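Side-chain contacts in putative aspartyl-tRNA synthetase (Leishmania major, PDB 6OD8), which probably catalyses the ATP-dependent attachment of L-aspartate to tRNA(Asp), releasing AMP and diphosphate, as a class II aminoacyl-tRNA synthetase: residues T460-C463 and F469-S472; M318-D321 and Y325-L328. All coordinates share one frame; numbering follows the deposited sequence.

Contact 1: residues T460-C463 and F469-S472. With EDO (1,2-ethanediol), chain F; EDO (1,2-ethanediol), chain C.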
ATOM      1  N   THR A 460      15.092   8.804  19.878  1.00 21.18           N
ATOM      2  CA  THR A 460      13.975   8.840  20.825  1.00 17.22           C
ATOM      3  C   THR A 460      14.154   9.976  21.833  1.00 18.73           C
ATOM      4  O   THR A 460      15.202  10.071  22.484  1.00 19.44           O
ATOM      5  CB  THR A 460      13.891   7.512  21.565  1.00 18.66           C
ATOM      6  OG1 THR A 460      13.839   6.454  20.601  1.00 22.02           O
ATOM      7  CG2 THR A 460      12.641   7.473  22.457  1.00 18.23           C
ATOM      8  N   MET A 461      13.117  10.811  21.995  1.00 18.58           N
ATOM      9  CA  MET A 461      13.165  11.911  22.962  1.00 19.12           C
ATOM     10  C   MET A 461      13.147  11.383  24.391  1.00 22.97           C
ATOM     11  O   MET A 461      12.302  10.555  24.742  1.00 18.24           O
ATOM     12  CB  MET A 461      11.981  12.864  22.748  1.00 17.66           C
ATOM     13  CG  MET A 461      11.994  14.115  23.661  1.00 16.47           C
ATOM     14  SD  MET A 461      13.208  15.341  23.166  1.00 22.68           S
ATOM     15  CE  MET A 461      12.311  16.135  21.796  1.00 18.14           C
ATOM     16  N   GLU A 462      14.089  11.863  25.219  1.00 19.06           N
ATOM     17  CA  GLU A 462      14.132  11.485  26.630  1.00 18.60           C
ATOM     18  C   GLU A 462      13.105  12.281  27.450  1.00 20.57           C
ATOM     19  O   GLU A 462      12.707  13.390  27.086  1.00 18.77           O
ATOM     20  CB  GLU A 462      15.545  11.711  27.194  1.00 22.48           C
ATOM     21  CG  GLU A 462      16.583  10.728  26.638  1.00 30.02           C
ATOM     22  CD  GLU A 462      18.018  11.239  26.734  1.00 37.54           C
ATOM     23  OE1 GLU A 462      18.250  12.292  27.374  1.00 34.10           O
ATOM     24  OE2 GLU A 462      18.921  10.585  26.161  1.00 41.77           O
ATOM     25  N   CYS A 463      12.675  11.704  28.580  1.00 21.21           N
ATOM     26  CA  CYS A 463      11.798  12.441  29.487  1.00 26.11           C
ATOM     27  C   CYS A 463      12.575  13.570  30.157  1.00 23.83           C
ATOM     28  O   CYS A 463      13.679  13.360  30.670  1.00 24.62           O
ATOM     29  CB  CYS A 463      11.204  11.530  30.565  1.00 26.24           C
ATOM     30  SG  CYS A 463      10.365  10.097  29.898  1.00 28.22           S
ATOM     31  N   PHE A 469      14.554   7.562  31.305  1.00 19.22           N
ATOM     32  CA  PHE A 469      13.418   7.058  30.547  1.00 18.46           C
ATOM     33  C   PHE A 469      13.154   7.956  29.342  1.00 17.90           C
ATOM     34  O   PHE A 469      13.722   9.046  29.204  1.00 18.13           O
ATOM     35  CB  PHE A 469      12.168   6.937  31.438  1.00 24.41           C
ATOM     36  CG  PHE A 469      12.357   6.001  32.621  1.00 22.50           C
ATOM     37  CD1 PHE A 469      12.211   4.626  32.463  1.00 27.04           C
ATOM     38  CD2 PHE A 469      12.693   6.499  33.883  1.00 27.34           C
ATOM     39  CE1 PHE A 469      12.386   3.755  33.543  1.00 26.36           C
ATOM     40  CE2 PHE A 469      12.880   5.632  34.972  1.00 26.65           C
ATOM     41  CZ  PHE A 469      12.724   4.255  34.803  1.00 21.72           C
ATOM     42  N   THR A 470      12.263   7.482  28.468  1.00 18.89           N
ATOM     43  CA  THR A 470      12.000   8.136  27.195  1.00 17.66           C
ATOM     44  C   THR A 470      10.506   8.316  26.997  1.00 20.67           C
ATOM     45  O   THR A 470       9.673   7.651  27.628  1.00 20.34           O
ATOM     46  CB  THR A 470      12.567   7.331  26.013  1.00 21.17           C
ATOM     47  OG1 THR A 470      12.029   5.999  26.056  1.00 20.16           O
ATOM     48  CG2 THR A 470      14.097   7.276  26.093  1.00 24.59           C
ATOM     49  N   ASN A 471      10.189   9.248  26.104  1.00 20.78           N
ATOM     50  CA  ASN A 471       8.823   9.516  25.682  1.00 19.12           C
ATOM     51  C   ASN A 471       8.439   8.478  24.632  1.00 18.48           C
ATOM     52  O   ASN A 471       8.317   8.774  23.446  1.00 14.69           O
ATOM     53  CB  ASN A 471       8.724  10.923  25.107  1.00 16.26           C
ATOM     54  CG  ASN A 471       8.948  11.991  26.144  1.00 24.25           C
ATOM     55  OD1 ASN A 471       8.745  11.752  27.331  1.00 24.74           O
ATOM     56  ND2 ASN A 471       9.353  13.185  25.701  1.00 22.67           N
ATOM     57  N   SER A 472       8.233   7.244  25.096  1.00 17.66           N
ATOM     58  CA  SER A 472       8.061   6.125  24.170  1.00 17.83           C
ATOM     59  C   SER A 472       7.201   5.049  24.820  1.00 23.45           C
ATOM     60  O   SER A 472       7.041   5.020  26.037  1.00 21.78           O
ATOM     61  CB  SER A 472       9.413   5.534  23.771  1.00 17.37           C
ATOM     62  OG  SER A 472      10.023   4.903  24.877  1.00 23.60           O
TER
HETATM   63  C1  EDO F 604      17.311  15.528  25.687  1.00 34.54           C
HETATM   64  O1  EDO F 604      17.300  14.821  26.944  1.00 35.11           O
HETATM   65  C2  EDO F 604      16.273  14.920  24.737  1.00 34.38           C
HETATM   66  O2  EDO F 604      16.497  13.510  24.593  1.00 22.88           O
HETATM   67  C1  EDO C 601      21.959  12.895  25.852  1.00 44.76           C
HETATM   68  O1  EDO C 601      21.001  12.216  25.025  1.00 43.73           O
HETATM   69  C2  EDO C 601      21.238  13.740  26.903  1.00 41.84           C
HETATM   70  O2  EDO C 601      20.898  12.938  28.042  1.00 46.32           O
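Asn471, the centre of an inverse gamma turn, runs beside Met461 in the same sense, and its atoms reach across 460-463. Asn471 CB sits 3.6 Å from Met461 O, the same oxygen that takes Asn471 N in a nearly straight backbone bond (2.8 Å, 170°). With chi1 at -67° the amide leaves beside its own backbone N: Asn471 OD1 comes to 3.5 Å from Cys463 SG, while Asn471 ND2 rests 3.5 Å from Met461 CG. Together with the bond Cys463 N to Phe469 O at 2.9 Å, the bond to Met461 O frames Glu462 and Thr470 as a non-hydrogen-bonded antiparallel pair, a lone bridge. Beside it, Thr460 CG2 packs 3.6 Å from Thr470 CB, the two threonines set roughly perpendicular. Glu462 turns away from 469-472; its carboxylate binds two ethanediols, probably from the crystallisation liquor, and forms a salt bridge with Arg498. Asn471 ND2 also makes weak bonds to Gln487 OE1 and to Gln64 O of the second subunit. The bridged loop joins strands 445-449 and 472-477 of the mixed sheet in the class II synthetase domain, with Thr460, Met461 and Ser472 against strand 480-487.

Contact 2: residues M318-D321 and Y325-L328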
ATOM      1  N   MET A 318       3.671  11.549  12.548  1.00 14.76           N
ATOM      2  CA  MET A 318       2.754  12.682  12.627  1.00 16.35           C
ATOM      3  C   MET A 318       3.335  13.782  13.506  1.00 14.84           C
ATOM      4  O   MET A 318       4.102  13.512  14.432  1.00 16.50           O
ATOM      5  CB  MET A 318       1.398  12.244  13.199  1.00 14.76           C
ATOM      6  CG  MET A 318       1.571  11.593  14.598  1.00 16.41           C
ATOM      7  SD  MET A 318       0.017  10.958  15.233  1.00 18.98           S
ATOM      8  CE  MET A 318      -0.637  12.512  15.859  1.00 18.84           C
ATOM      9  N   ARG A 319       2.946  15.035  13.220  1.00 15.32           N
ATOM     10  CA  ARG A 319       3.248  16.122  14.143  1.00 18.49           C
ATOM     11  C   ARG A 319       2.597  15.879  15.493  1.00 21.79           C
ATOM     12  O   ARG A 319       1.528  15.273  15.591  1.00 19.46           O
ATOM     13  CB  ARG A 319       2.711  17.452  13.632  1.00 23.38           C
ATOM     14  CG  ARG A 319       3.230  17.920  12.351  1.00 27.47           C
ATOM     15  CD  ARG A 319       2.528  19.221  12.053  1.00 23.48           C
ATOM     16  NE  ARG A 319       2.862  19.646  10.725  1.00 22.86           N
ATOM     17  CZ  ARG A 319       2.226  20.604  10.086  1.00 20.01           C
ATOM     18  NH1 ARG A 319       1.211  21.240  10.675  1.00 23.97           N
ATOM     19  NH2 ARG A 319       2.605  20.906   8.864  1.00 18.87           N
ATOM     20  N   ILE A 320       3.208  16.417  16.545  1.00 19.31           N
ATOM     21  CA  ILE A 320       2.546  16.477  17.839  1.00 22.23           C
ATOM     22  C   ILE A 320       2.489  17.925  18.296  1.00 19.38           C
ATOM     23  O   ILE A 320       3.413  18.707  18.049  1.00 18.51           O
ATOM     24  CB  ILE A 320       3.220  15.587  18.900  1.00 19.76           C
ATOM     25  CG1 ILE A 320       4.637  16.028  19.184  1.00 18.82           C
ATOM     26  CG2 ILE A 320       3.259  14.143  18.443  1.00 24.61           C
ATOM     27  CD1 ILE A 320       5.154  15.432  20.483  1.00 21.81           C
ATOM     28  N   ASP A 321       1.382  18.281  18.943  1.00 18.19           N
ATOM     29  CA  ASP A 321       1.247  19.609  19.536  1.00 19.57           C
ATOM     30  C   ASP A 321       2.056  19.696  20.818  1.00 22.08           C
ATOM     31  O   ASP A 321       2.841  20.634  21.014  1.00 22.78           O
ATOM     32  CB  ASP A 321      -0.223  19.926  19.850  1.00 20.56           C
ATOM     33  CG  ASP A 321      -1.098  20.095  18.604  1.00 34.81           C
ATOM     34  OD1 ASP A 321      -2.309  19.809  18.702  1.00 38.37           O
ATOM     35  OD2 ASP A 321      -0.599  20.522  17.549  1.00 34.61           O
ATOM     36  N   TYR A 325       1.627  11.226  23.822  1.00 15.42           N
ATOM     37  CA  TYR A 325       0.326  10.584  23.979  1.00 19.25           C
ATOM     38  C   TYR A 325      -0.602  10.887  22.807  1.00 16.60           C
ATOM     39  O   TYR A 325      -1.562  10.145  22.591  1.00 21.33           O
ATOM     40  CB  TYR A 325      -0.364  11.004  25.292  1.00 18.35           C
ATOM     41  CG  TYR A 325       0.263  10.400  26.535  1.00 21.33           C
ATOM     42  CD1 TYR A 325      -0.007  10.918  27.796  1.00 29.25           C
ATOM     43  CD2 TYR A 325       1.137   9.312  26.445  1.00 20.13           C
ATOM     44  CE1 TYR A 325       0.588  10.376  28.929  1.00 26.71           C
ATOM     45  CE2 TYR A 325       1.726   8.753  27.583  1.00 23.72           C
ATOM     46  CZ  TYR A 325       1.444   9.297  28.818  1.00 23.33           C
ATOM     47  OH  TYR A 325       2.013   8.758  29.953  1.00 25.67           O
ATOM     48  N   GLU A 326      -0.342  11.961  22.044  1.00 15.72           N
ATOM     49  CA  GLU A 326      -1.121  12.199  20.833  1.00 14.25           C
ATOM     50  C   GLU A 326      -0.887  11.097  19.807  1.00 13.28           C
ATOM     51  O   GLU A 326      -1.812  10.710  19.075  1.00 16.64           O
ATOM     52  CB  GLU A 326      -0.761  13.565  20.246  1.00 17.06           C
ATOM     53  CG  GLU A 326      -1.081  14.698  21.203  1.00 19.87           C
ATOM     54  CD  GLU A 326      -0.470  16.021  20.766  1.00 21.78           C
ATOM     55  OE1 GLU A 326      -0.466  16.311  19.549  1.00 15.87           O
ATOM     56  OE2 GLU A 326      -0.010  16.763  21.648  1.00 21.57           O
ATOM     57  N   VAL A 327       0.359  10.604  19.730  1.00 16.42           N
ATOM     58  CA  VAL A 327       0.710   9.465  18.880  1.00 17.34           C
ATOM     59  C   VAL A 327       0.053   8.191  19.388  1.00 17.04           C
ATOM     60  O   VAL A 327      -0.534   7.415  18.621  1.00 16.95           O
ATOM     61  CB  VAL A 327       2.237   9.291  18.819  1.00 18.78           C
ATOM     62  CG1 VAL A 327       2.584   8.045  17.967  1.00 16.54           C
ATOM     63  CG2 VAL A 327       2.898  10.547  18.265  1.00 15.52           C
ATOM     64  N   LEU A 328       0.161   7.948  20.693  1.00 13.18           N
ATOM     65  CA  LEU A 328      -0.435   6.774  21.293  1.00 13.10           C
ATOM     66  C   LEU A 328      -1.955   6.791  21.152  1.00 13.60           C
ATOM     67  O   LEU A 328      -2.573   5.743  20.924  1.00 14.62           O
ATOM     68  CB  LEU A 328       0.002   6.708  22.771  1.00 13.59           C
ATOM     69  CG  LEU A 328      -0.608   5.608  23.616  1.00 15.82           C
ATOM     70  CD1 LEU A 328      -0.240   4.247  23.006  1.00 16.79           C
ATOM     71  CD2 LEU A 328      -0.083   5.747  25.057  1.00 18.67           C
TER
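Ile320 and Glu326 face each other where strand 310-319 has just ended and helix 325-342 begins, their CA atoms 6.4 Å apart, the closest such pair between the two segments. The chain doubles back within three residues, so the first turn of the helix lies against the strand end; a single hydrogen bond joins the segments, and it runs from backbone to side chain. Asp321 N points at Glu326 OE1 (2.8 Å, 165°), meeting the oxygen on its syn side and 18° out of the carboxylate plane. Glu326 gets there with a chain extended beyond CG, and OE1 also lies 3.5 Å from Ile320 CA. Its other oxygen, OE2, accepts the backbone N-H groups of Glu322 and His323, so one carboxylate collects three successive amides of the turn and probably helps to fix the shape of the turn at the helix start. Those amides, together with the helix N terminus, would be expected to favour the negative charge, offsetting the nearby Asp321 carboxylate, whose OD1 is 4.0 Å from Glu326 OE1 and whose plane is turned 51° from that of Glu326. Strands 289-297 and 310-319 form the antiparallel pair of class II motif 2, and this turn leads out of its second strand. Beneath the polar layer, Val327 CG2 is the shared apolar point: Ile320 CG2 touches it at 3.6 Å and Met318 CG at 4.0 Å. Met318 and Val327 run alongside each other, head to tail, and a bend at the end of the methionine folds its methyl back, leaving Met318 CE 3.9 Å from Glu326 O. Val327 also packs on Tyr473 of strand 472-477. Asp321 O accepts a hydrogen bond from Arg92 of the second subunit, while Arg319, directed away from the helix, forms a salt bridge with Asp111 of that subunit.

From the N terminus, the chain first meets contact 2, which closes a turn of three intervening residues between strand 310-319 and helix 325-342. Contact 1 follows far along the sequence, pinching off residues 464-468 in the loop between strands 445-449 and 472-477. The two are in series and neither nests nor crosses. In space their centres are 13 Å apart, with about 7 Å between nearest atoms. Tyr324, in the turn of contact 2, touches Asn471, and the helix that leaves that turn packs on strand 472-477, which leaves contact 1. Strands 310-319 and 472-477 belong to the same large mixed sheet, and both contacts border the second subunit.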